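Local coordinates for glycerol-3-phosphate dehydrogenase [NAD(+)] (Dunaliella salina, PDB 6IUY), which probably catalyses the NAD-dependent interconversion of sn-glycerol 3-phosphate and dihydroxyacetone phosphate, and carries a haloacid dehalogenase-like hydrolase domain beside its dehydrogenase part, at residues P585-P599 and M602-M615. Sequence-based numbering, arbitrary orientation.
Sequences PLFTTINRIIHGEVP and MILRYRVACSMPSM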
loop_
_atom_site.group_PDB
_atom_site.type_symbol
_atom_site.label_atom_id
_atom_site.label_comp_id
_atom_site.label_asym_id
_atom_site.label_seq_id
_atom_site.Cartn_x
_atom_site.Cartn_y
_atom_site.Cartn_z
ATOM N N PRO A 585 -18.594 -6.110 -4.285
ATOM C CA PRO A 585 -19.025 -7.453 -4.690
ATOM C C PRO A 585 -18.369 -8.562 -3.862
ATOM O O PRO A 585 -19.064 -9.506 -3.537
ATOM C CB PRO A 585 -18.607 -7.531 -6.168
ATOM C CG PRO A 585 -17.533 -6.499 -6.318
ATOM C CD PRO A 585 -17.914 -5.390 -5.374
ATOM N N LEU A 586 -17.086 -8.465 -3.513
ATOM C CA LEU A 586 -16.484 -9.592 -2.806
ATOM C C LEU A 586 -17.030 -9.684 -1.383
ATOM O O LEU A 586 -17.352 -10.780 -0.923
ATOM C CB LEU A 586 -14.955 -9.498 -2.785
ATOM C CG LEU A 586 -14.231 -10.620 -2.009
ATOM C CD1 LEU A 586 -14.424 -11.995 -2.653
ATOM C CD2 LEU A 586 -12.758 -10.312 -1.881
ATOM N N PHE A 587 -17.130 -8.545 -0.690
ATOM C CA PHE A 587 -17.717 -8.519 0.653
ATOM C C PHE A 587 -19.097 -9.171 0.610
ATOM O O PHE A 587 -19.473 -9.950 1.482
ATOM C CB PHE A 587 -17.844 -7.087 1.189
ATOM C CG PHE A 587 -16.543 -6.471 1.615
ATOM C CD1 PHE A 587 -15.366 -7.188 1.572
ATOM C CD2 PHE A 587 -16.509 -5.167 2.076
ATOM C CE1 PHE A 587 -14.172 -6.604 1.984
ATOM C CE2 PHE A 587 -15.325 -4.585 2.481
ATOM C CZ PHE A 587 -14.154 -5.299 2.438
ATOM N N THR A 588 -19.849 -8.860 -0.432
ATOM C CA THR A 588 -21.213 -9.332 -0.523
ATOM C C THR A 588 -21.299 -10.817 -0.828
ATOM O O THR A 588 -22.127 -11.523 -0.233
ATOM C CB THR A 588 -21.998 -8.559 -1.587
ATOM O OG1 THR A 588 -22.219 -7.226 -1.126
ATOM C CG2 THR A 588 -23.358 -9.225 -1.845
ATOM N N THR A 589 -20.465 -11.321 -1.740
ATOM C CA THR A 589 -20.602 -12.744 -2.040
ATOM C C THR A 589 -20.030 -13.589 -0.903
ATOM O O THR A 589 -20.498 -14.697 -0.677
ATOM C CB THR A 589 -19.973 -13.153 -3.400
ATOM O OG1 THR A 589 -18.749 -13.862 -3.199
ATOM C CG2 THR A 589 -19.750 -11.973 -4.297
ATOM N N ILE A 590 -19.067 -13.066 -0.148
ATOM C CA ILE A 590 -18.615 -13.770 1.061
ATOM C C ILE A 590 -19.744 -13.947 2.094
ATOM O O ILE A 590 -19.861 -15.007 2.718
ATOM C CB ILE A 590 -17.441 -13.039 1.739
ATOM C CG1 ILE A 590 -16.175 -13.132 0.885
ATOM C CG2 ILE A 590 -17.203 -13.608 3.130
ATOM C CD1 ILE A 590 -14.995 -12.316 1.424
ATOM N N ASN A 591 -20.563 -12.909 2.275
ATOM C CA ASN A 591 -21.677 -12.959 3.227
ATOM C C ASN A 591 -22.796 -13.864 2.726
ATOM O O ASN A 591 -23.374 -14.648 3.478
ATOM C CB ASN A 591 -22.223 -11.550 3.503
ATOM C CG ASN A 591 -23.063 -11.484 4.780
ATOM O OD1 ASN A 591 -24.300 -11.529 4.727
ATOM N ND2 ASN A 591 -22.392 -11.394 5.934
ATOM N N ARG A 592 -23.088 -13.752 1.438
ATOM C CA ARG A 592 -24.050 -14.618 0.798
ATOM C C ARG A 592 -23.627 -16.093 0.853
ATOM O O ARG A 592 -24.482 -16.984 0.896
ATOM C CB ARG A 592 -24.257 -14.161 -0.639
ATOM C CG ARG A 592 -24.948 -12.812 -0.733
ATOM C CD ARG A 592 -26.263 -12.973 -1.470
ATOM N NE ARG A 592 -26.068 -12.909 -2.912
ATOM C CZ ARG A 592 -26.928 -13.350 -3.828
ATOM N NH1 ARG A 592 -28.070 -13.931 -3.478
ATOM N NH2 ARG A 592 -26.619 -13.218 -5.112
ATOM N N ILE A 593 -22.318 -16.347 0.865
ATOM C CA ILE A 593 -21.780 -17.719 0.984
ATOM C C ILE A 593 -21.886 -18.239 2.409
ATOM O O ILE A 593 -22.373 -19.344 2.648
ATOM C CB ILE A 593 -20.300 -17.790 0.528
ATOM C CG1 ILE A 593 -20.213 -17.587 -0.985
ATOM C CG2 ILE A 593 -19.652 -19.127 0.936
ATOM C CD1 ILE A 593 -18.835 -17.451 -1.483
ATOM N N ILE A 594 -21.402 -17.444 3.358
ATOM C CA ILE A 594 -21.630 -17.734 4.767
ATOM C C ILE A 594 -23.086 -18.100 5.041
ATOM O O ILE A 594 -23.365 -19.058 5.752
ATOM C CB ILE A 594 -21.277 -16.547 5.647
ATOM C CG1 ILE A 594 -19.755 -16.371 5.708
ATOM C CG2 ILE A 594 -21.888 -16.734 7.047
ATOM C CD1 ILE A 594 -19.346 -14.944 5.960
ATOM N N HIS A 595 -24.015 -17.336 4.480
ATOM C CA HIS A 595 -25.419 -17.547 4.819
ATOM C C HIS A 595 -26.160 -18.444 3.832
ATOM O O HIS A 595 -27.356 -18.654 3.967
ATOM C CB HIS A 595 -26.111 -16.196 4.974
ATOM C CG HIS A 595 -25.666 -15.468 6.199
ATOM N ND1 HIS A 595 -25.926 -15.936 7.472
ATOM C CD2 HIS A 595 -24.924 -14.344 6.359
ATOM C CE1 HIS A 595 -25.385 -15.121 8.358
ATOM N NE2 HIS A 595 -24.772 -14.143 7.710
ATOM N N GLY A 596 -25.433 -18.994 2.865
ATOM C CA GLY A 596 -25.937 -20.101 2.074
ATOM C C GLY A 596 -26.799 -19.714 0.890
ATOM O O GLY A 596 -27.592 -20.519 0.411
ATOM N N GLU A 597 -26.652 -18.485 0.408
ATOM C CA GLU A 597 -27.401 -18.075 -0.770
ATOM C C GLU A 597 -26.583 -18.351 -2.022
ATOM O O GLU A 597 -27.132 -18.576 -3.098
ATOM C CB GLU A 597 -27.784 -16.594 -0.709
ATOM C CG GLU A 597 -28.609 -16.198 0.491
ATOM C CD GLU A 597 -28.941 -14.724 0.462
ATOM O OE1 GLU A 597 -28.664 -14.086 -0.578
ATOM O OE2 GLU A 597 -29.473 -14.206 1.466
ATOM N N VAL A 598 -25.267 -18.323 -1.872
ATOM C CA VAL A 598 -24.357 -18.599 -2.976
ATOM C C VAL A 598 -23.490 -19.775 -2.554
ATOM O O VAL A 598 -23.127 -19.889 -1.384
ATOM C CB VAL A 598 -23.502 -17.360 -3.320
ATOM C CG1 VAL A 598 -22.398 -17.702 -4.318
ATOM C CG2 VAL A 598 -24.389 -16.257 -3.859
ATOM N N PRO A 599 -23.193 -20.686 -3.487
ATOM C CA PRO A 599 -22.364 -21.835 -3.120
ATOM C C PRO A 599 -20.920 -21.397 -2.945
ATOM O O PRO A 599 -20.494 -20.439 -3.596
ATOM C CB PRO A 599 -22.514 -22.774 -4.320
ATOM C CG PRO A 599 -22.741 -21.835 -5.473
ATOM C CD PRO A 599 -23.584 -20.714 -4.908
ATOM N N MET A 602 -18.498 -20.269 -5.850
ATOM C CA MET A 602 -18.621 -18.997 -6.565
ATOM C C MET A 602 -17.734 -17.892 -6.004
ATOM O O MET A 602 -17.904 -16.725 -6.359
ATOM C CB MET A 602 -20.074 -18.508 -6.554
ATOM C CG MET A 602 -21.029 -19.285 -7.459
ATOM S SD MET A 602 -20.582 -19.227 -9.209
ATOM C CE MET A 602 -20.631 -17.471 -9.528
ATOM N N ILE A 603 -16.784 -18.243 -5.143
ATOM C CA ILE A 603 -16.001 -17.215 -4.449
ATOM C C ILE A 603 -15.100 -16.424 -5.409
ATOM O O ILE A 603 -14.893 -15.235 -5.211
ATOM C CB ILE A 603 -15.144 -17.826 -3.309
ATOM C CG1 ILE A 603 -14.549 -16.734 -2.403
ATOM C CG2 ILE A 603 -14.032 -18.685 -3.857
ATOM C CD1 ILE A 603 -15.536 -16.038 -1.542
ATOM N N LEU A 604 -14.563 -17.056 -6.449
ATOM C CA LEU A 604 -13.729 -16.309 -7.388
ATOM C C LEU A 604 -14.596 -15.601 -8.438
ATOM O O LEU A 604 -14.086 -14.893 -9.293
ATOM C CB LEU A 604 -12.714 -17.223 -8.073
ATOM C CG LEU A 604 -11.801 -18.031 -7.141
ATOM C CD1 LEU A 604 -11.083 -19.139 -7.915
ATOM C CD2 LEU A 604 -10.799 -17.108 -6.458
ATOM N N ARG A 605 -15.913 -15.791 -8.351
ATOM C CA ARG A 605 -16.851 -15.191 -9.301
ATOM C C ARG A 605 -17.670 -14.089 -8.649
ATOM O O ARG A 605 -18.875 -13.969 -8.898
ATOM C CB ARG A 605 -17.793 -16.252 -9.881
ATOM C CG ARG A 605 -17.157 -17.178 -10.920
ATOM C CD ARG A 605 -17.390 -16.657 -12.341
ATOM N NE ARG A 605 -17.083 -17.676 -13.342
ATOM C CZ ARG A 605 -17.909 -18.658 -13.706
ATOM N NH1 ARG A 605 -19.117 -18.774 -13.154
ATOM N NH2 ARG A 605 -17.524 -19.535 -14.629
ATOM N N TYR A 606 -17.009 -13.280 -7.825
ATOM C CA TYR A 606 -17.683 -12.266 -7.029
ATOM C C TYR A 606 -18.432 -11.210 -7.864
ATOM O O TYR A 606 -19.550 -10.836 -7.514
ATOM C CB TYR A 606 -16.673 -11.586 -6.109
ATOM C CG TYR A 606 -15.399 -11.179 -6.800
ATOM C CD1 TYR A 606 -15.291 -9.952 -7.452
ATOM C CD2 TYR A 606 -14.300 -12.022 -6.808
ATOM C CE1 TYR A 606 -14.109 -9.577 -8.085
ATOM C CE2 TYR A 606 -13.118 -11.658 -7.438
ATOM C CZ TYR A 606 -13.028 -10.438 -8.070
ATOM O OH TYR A 606 -11.846 -10.094 -8.685
ATOM N N ARG A 607 -17.823 -10.731 -8.951
ATOM C CA ARG A 607 -18.475 -9.770 -9.857
ATOM C C ARG A 607 -19.861 -10.254 -10.274
ATOM O O ARG A 607 -20.761 -9.462 -10.553
ATOM C CB ARG A 607 -17.610 -9.530 -11.110
ATOM C CG ARG A 607 -16.617 -8.374 -11.004
ATOM C CD ARG A 607 -15.279 -8.715 -11.669
ATOM N NE ARG A 607 -14.191 -7.902 -11.113
ATOM C CZ ARG A 607 -12.906 -7.994 -11.472
ATOM N NH1 ARG A 607 -12.522 -8.864 -12.408
ATOM N NH2 ARG A 607 -11.996 -7.207 -10.895
ATOM N N VAL A 608 -20.036 -11.568 -10.287
ATOM C CA VAL A 608 -21.288 -12.175 -10.722
ATOM C C VAL A 608 -22.122 -12.685 -9.554
ATOM O O VAL A 608 -23.350 -12.568 -9.553
ATOM C CB VAL A 608 -21.027 -13.346 -11.679
ATOM C CG1 VAL A 608 -22.314 -14.100 -11.949
ATOM C CG2 VAL A 608 -20.394 -12.847 -12.969
ATOM N N ALA A 609 -21.446 -13.266 -8.565
ATOM C CA ALA A 609 -22.122 -13.869 -7.419
ATOM C C ALA A 609 -22.814 -12.833 -6.521
ATOM O O ALA A 609 -23.707 -13.168 -5.739
ATOM C CB ALA A 609 -21.131 -14.683 -6.613
ATOM N N CYS A 610 -22.408 -11.575 -6.623
ATOM C CA CYS A 610 -23.003 -10.560 -5.762
ATOM C C CYS A 610 -24.451 -10.292 -6.158
ATOM O O CYS A 610 -25.275 -9.951 -5.305
ATOM C CB CYS A 610 -22.198 -9.268 -5.810
ATOM S SG CYS A 610 -22.107 -8.547 -7.451
ATOM N N SER A 611 -24.766 -10.460 -7.445
ATOM C CA SER A 611 -26.117 -10.168 -7.936
ATOM C C SER A 611 -26.891 -11.420 -8.359
ATOM O O SER A 611 -28.102 -11.358 -8.528
ATOM C CB SER A 611 -26.064 -9.171 -9.108
ATOM O OG SER A 611 -25.172 -9.597 -10.136
ATOM N N MET A 612 -26.209 -12.552 -8.517
ATOM C CA MET A 612 -26.878 -13.769 -8.975
ATOM C C MET A 612 -28.048 -14.143 -8.071
ATOM O O MET A 612 -28.056 -13.802 -6.893
ATOM C CB MET A 612 -25.890 -14.931 -9.060
ATOM C CG MET A 612 -25.073 -15.175 -7.799
ATOM S SD MET A 612 -24.328 -16.820 -7.802
ATOM C CE MET A 612 -25.720 -17.837 -7.307
ATOM N N PRO A 613 -29.060 -14.828 -8.625
ATOM C CA PRO A 613 -30.206 -15.196 -7.786
ATOM C C PRO A 613 -29.791 -16.245 -6.772
ATOM O O PRO A 613 -28.962 -17.085 -7.099
ATOM C CB PRO A 613 -31.224 -15.762 -8.790
ATOM C CG PRO A 613 -30.765 -15.250 -10.140
ATOM C CD PRO A 613 -29.268 -15.200 -10.036
ATOM N N SER A 614 -30.357 -16.197 -5.573
ATOM C CA SER A 614 -30.027 -17.169 -4.539
ATOM C C SER A 614 -30.261 -18.607 -5.008
ATOM O O SER A 614 -31.093 -18.854 -5.879
ATOM C CB SER A 614 -30.846 -16.894 -3.274
ATOM O OG SER A 614 -30.772 -15.529 -2.919
ATOM N N MET A 615 -29.513 -19.545 -4.430
ATOM C CA MET A 615 -29.706 -20.973 -4.673
ATOM C C MET A 615 -30.916 -21.497 -3.899
ATOM O O MET A 615 -31.271 -20.945 -2.850
ATOM C CB MET A 615 -28.464 -21.764 -4.263
ATOM C CG MET A 615 -28.490 -22.201 -2.791
ATOM S SD MET A 615 -27.043 -23.135 -2.245
ATOM C CE MET A 615 -25.790 -21.856 -2.237
#
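M612 packs its thioether against V598, with SD 4.0 Å from V598 CG2. From CB, the M612 chain turns so that CG sits between the backbone N and the carbonyl carbon (chi1 52°), which places CG 3.7 Å from R592 NH2 and lets SD reach V598. The chain then bends at chi3, and CE reaches V598 CG2 and P599 CD. With an alanine here, the V598 methyls would probably lose the thioether that covers them, and a gap is likely beside P599. V598 CG2 also lies over one face of the R592 guanidinium, toward its rim. NH2 of R592 donates to A609 O at 3.0 Å, a bent bond (144°) with A609 O 25° out of the guanidinium plane. Its bond to M612 O is modelled implausibly short, so that length is doubtful. Further along, M615 N donates to E597 O at 2.9 Å. Midway along the helix, T589 CB meets A609 CB at 3.7 Å. I603 CD1 touches both I590 CG1 (3.8 Å) and I593 CD1 (3.6 Å). Helix 454-477 packs on this group, and Y606 OH bonds E423 of the second subunit. G596 closes helix 585-594 with a Schellman motif, and the C-terminal tail folds back over helix 585-594 of the all-helical substrate-binding domain.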